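Local coordinates for putative xanthine dehydrogenase YAGS fad-binding subunit (Escherichia coli, PDB 5G5G), which carries the molybdenum pterin cytosine dinucleotide cofactor of a periplasmic enzyme of the xanthine dehydrogenase family that probably oxidises aldehydes, at residues K175-Y180 / L286-I291. Numbering follows the deposited sequence. Where two conformers were deposited one is given.
Sequences KIDATY and LQHLRI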
loop_
_atom_site.group_PDB
_atom_site.type_symbol
_atom_site.label_atom_id
_atom_site.label_comp_id
_atom_site.label_asym_id
_atom_site.label_seq_id
_atom_site.Cartn_x
_atom_site.Cartn_y
_atom_site.Cartn_z
ATOM N N LYS C 175 -16.017 -28.061 22.574
ATOM C CA LYS C 175 -16.515 -26.958 21.808
ATOM C C LYS C 175 -15.875 -25.637 22.141
ATOM O O LYS C 175 -15.291 -25.490 23.201
ATOM C CB LYS C 175 -18.019 -26.831 21.991
ATOM C CG LYS C 175 -18.445 -26.413 23.388
ATOM C CD LYS C 175 -19.824 -26.888 23.796
ATOM C CE LYS C 175 -19.809 -28.371 24.165
ATOM N NZ LYS C 175 -21.115 -28.977 24.526
ATOM N N ILE C 176 -15.999 -24.703 21.210
ATOM C CA ILE C 176 -15.542 -23.307 21.429
ATOM C C ILE C 176 -16.666 -22.332 21.120
ATOM O O ILE C 176 -17.576 -22.663 20.361
ATOM C CB ILE C 176 -14.261 -22.928 20.615
ATOM C CG1 ILE C 176 -14.519 -22.983 19.119
ATOM C CG2 ILE C 176 -13.089 -23.832 20.970
ATOM C CD1 ILE C 176 -14.968 -21.647 18.528
ATOM N N ASP C 177 -16.612 -21.170 21.779
ATOM C CA ASP C 177 -17.529 -20.036 21.557
ATOM C C ASP C 177 -16.646 -18.803 21.685
ATOM O O ASP C 177 -16.166 -18.520 22.777
ATOM C CB ASP C 177 -18.656 -20.017 22.595
ATOM C CG ASP C 177 -19.634 -18.856 22.412
ATOM O OD1 ASP C 177 -19.219 -17.797 21.982
ATOM O OD2 ASP C 177 -20.832 -18.976 22.753
ATOM N N ALA C 178 -16.397 -18.115 20.579
ATOM C CA ALA C 178 -15.412 -17.048 20.563
ATOM C C ALA C 178 -15.849 -15.988 19.610
ATOM O O ALA C 178 -16.595 -16.287 18.674
ATOM C CB ALA C 178 -14.029 -17.547 20.149
ATOM N N THR C 179 -15.395 -14.762 19.872
ATOM C CA THR C 179 -15.725 -13.599 19.056
ATOM C C THR C 179 -14.433 -13.032 18.533
ATOM O O THR C 179 -13.447 -12.960 19.258
ATOM C CB THR C 179 -16.526 -12.552 19.890
ATOM O OG1 THR C 179 -17.752 -13.162 20.336
ATOM C CG2 THR C 179 -16.857 -11.270 19.132
ATOM N N TYR C 180 -14.478 -12.580 17.286
ATOM C CA TYR C 180 -13.316 -12.060 16.563
ATOM C C TYR C 180 -13.710 -10.758 15.840
ATOM O O TYR C 180 -14.856 -10.539 15.468
ATOM C CB TYR C 180 -12.770 -13.051 15.526
ATOM C CG TYR C 180 -12.526 -14.426 16.076
ATOM C CD1 TYR C 180 -13.583 -15.345 16.212
ATOM C CD2 TYR C 180 -11.270 -14.820 16.489
ATOM C CE1 TYR C 180 -13.342 -16.591 16.747
ATOM C CE2 TYR C 180 -11.037 -16.072 17.026
ATOM C CZ TYR C 180 -12.076 -16.960 17.141
ATOM O OH TYR C 180 -11.890 -18.183 17.748
ATOM N N LEU C 286 -17.366 -8.034 12.925
ATOM C CA LEU C 286 -17.454 -8.520 14.304
ATOM C C LEU C 286 -18.125 -9.903 14.146
ATOM O O LEU C 286 -19.256 -9.986 13.673
ATOM C CB LEU C 286 -18.251 -7.540 15.159
ATOM C CG LEU C 286 -18.366 -7.787 16.658
ATOM C CD1 LEU C 286 -18.847 -6.513 17.341
ATOM C CD2 LEU C 286 -19.295 -8.947 16.992
ATOM N N GLN C 287 -17.407 -10.960 14.460
ATOM C CA GLN C 287 -17.838 -12.311 14.108
ATOM C C GLN C 287 -17.948 -13.199 15.344
ATOM O O GLN C 287 -17.053 -13.180 16.201
ATOM C CB GLN C 287 -16.867 -12.941 13.146
ATOM C CG GLN C 287 -16.658 -12.130 11.860
ATOM C CD GLN C 287 -15.705 -12.801 10.925
ATOM O OE1 GLN C 287 -15.869 -13.967 10.541
ATOM N NE2 GLN C 287 -14.741 -12.060 10.494
ATOM N N HIS C 288 -18.996 -14.000 15.388
ATOM C CA HIS C 288 -19.231 -14.906 16.520
ATOM C C HIS C 288 -19.258 -16.339 15.986
ATOM O O HIS C 288 -20.110 -16.669 15.150
ATOM C CB HIS C 288 -20.538 -14.514 17.198
ATOM C CG HIS C 288 -20.803 -15.257 18.461
ATOM N ND1 HIS C 288 -22.071 -15.424 18.968
ATOM C CD2 HIS C 288 -19.970 -15.895 19.311
ATOM C CE1 HIS C 288 -22.002 -16.120 20.098
ATOM N NE2 HIS C 288 -20.732 -16.415 20.326
ATOM N N LEU C 289 -18.338 -17.177 16.476
ATOM C CA LEU C 289 -18.172 -18.552 16.019
ATOM C C LEU C 289 -18.382 -19.508 17.180
ATOM O O LEU C 289 -17.743 -19.360 18.237
ATOM C CB LEU C 289 -16.776 -18.743 15.446
ATOM C CG LEU C 289 -16.691 -18.346 13.979
ATOM C CD1 LEU C 289 -15.253 -18.078 13.571
ATOM C CD2 LEU C 289 -17.255 -19.436 13.095
ATOM N N ARG C 290 -19.275 -20.474 16.975
ATOM C CA ARG C 290 -19.545 -21.513 17.962
ATOM C C ARG C 290 -19.384 -22.841 17.205
ATOM O O ARG C 290 -20.136 -23.108 16.243
ATOM C CB ARG C 290 -20.929 -21.361 18.552
ATOM C CG ARG C 290 -21.153 -19.980 19.174
ATOM C CD ARG C 290 -22.628 -19.771 19.407
ATOM N NE ARG C 290 -23.028 -20.488 20.560
ATOM C CZ ARG C 290 -24.295 -20.830 20.871
ATOM N NH1 ARG C 290 -25.336 -20.539 20.050
ATOM N NH2 ARG C 290 -24.530 -21.468 22.016
ATOM N N ILE C 291 -18.381 -23.625 17.587
ATOM C CA ILE C 291 -18.079 -24.886 16.904
ATOM C C ILE C 291 -17.923 -25.997 17.918
ATOM O O ILE C 291 -17.203 -25.862 18.877
ATOM C CB ILE C 291 -16.806 -24.819 16.049
ATOM C CG1 ILE C 291 -16.745 -23.465 15.297
ATOM C CG2 ILE C 291 -16.767 -26.004 15.095
ATOM C CD1 ILE C 291 -15.531 -23.255 14.417
HETATM O O HOH W 1 -22.384 -20.913 23.646
#
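Asp177 reaches across to His288 and Arg290 on the polar face of an antiparallel β-ladder, formed by an outermost strand, 174-182, and strand 285-293 in a mixed sheet of the molybdopterin-binding region. Ile176, Ala178 and Tyr180 face Ile291, Leu289 and Gln287 in hydrogen-bonded pairs; the Leu289 N to Ala178 O bond, 2.9 Å, is almost straight at 176°. Between them, Asp177 and Thr179, whose β-branch suits an extended strand, form non-hydrogen-bonded pairs with Arg290 and His288.

Asp177 CB leaves on the polar face, and Asp177 CG, held trans to the backbone N (chi1 180°), lies 3.7 Å from Arg290 CG, alongside the aliphatic part of that side chain. Asp177 OD1 accepts a short 2.6 Å bond from His288 NE2; the donor meets its syn side, though 35° out of the carboxylate plane, while the oxygen lies in the imidazole plane. Asp177 OD2 makes a long salt bridge to Arg290 NE, 3.5 Å. His288 and Arg290 suit this face because both offer donors to the one carboxylate, whose pKa they probably lower. A leucine in place of His288 has no NE2, and the carboxylate, without that donor at OD1, would probably be freer to turn.

The other face is mainly apolar, suiting Tyr180 and Ile291, which pack against helix 354-372; Tyr180 CE1 touches Leu289 CD1 at 4.0 Å, while the tyrosine hydroxyl bonds to Glu367 of that helix. Gln287 has its amide oxygen satisfied by His304. On the polar side, one water donates to Asp177 OD2 and accepts from Arg290 NH2 at 2.8 Å.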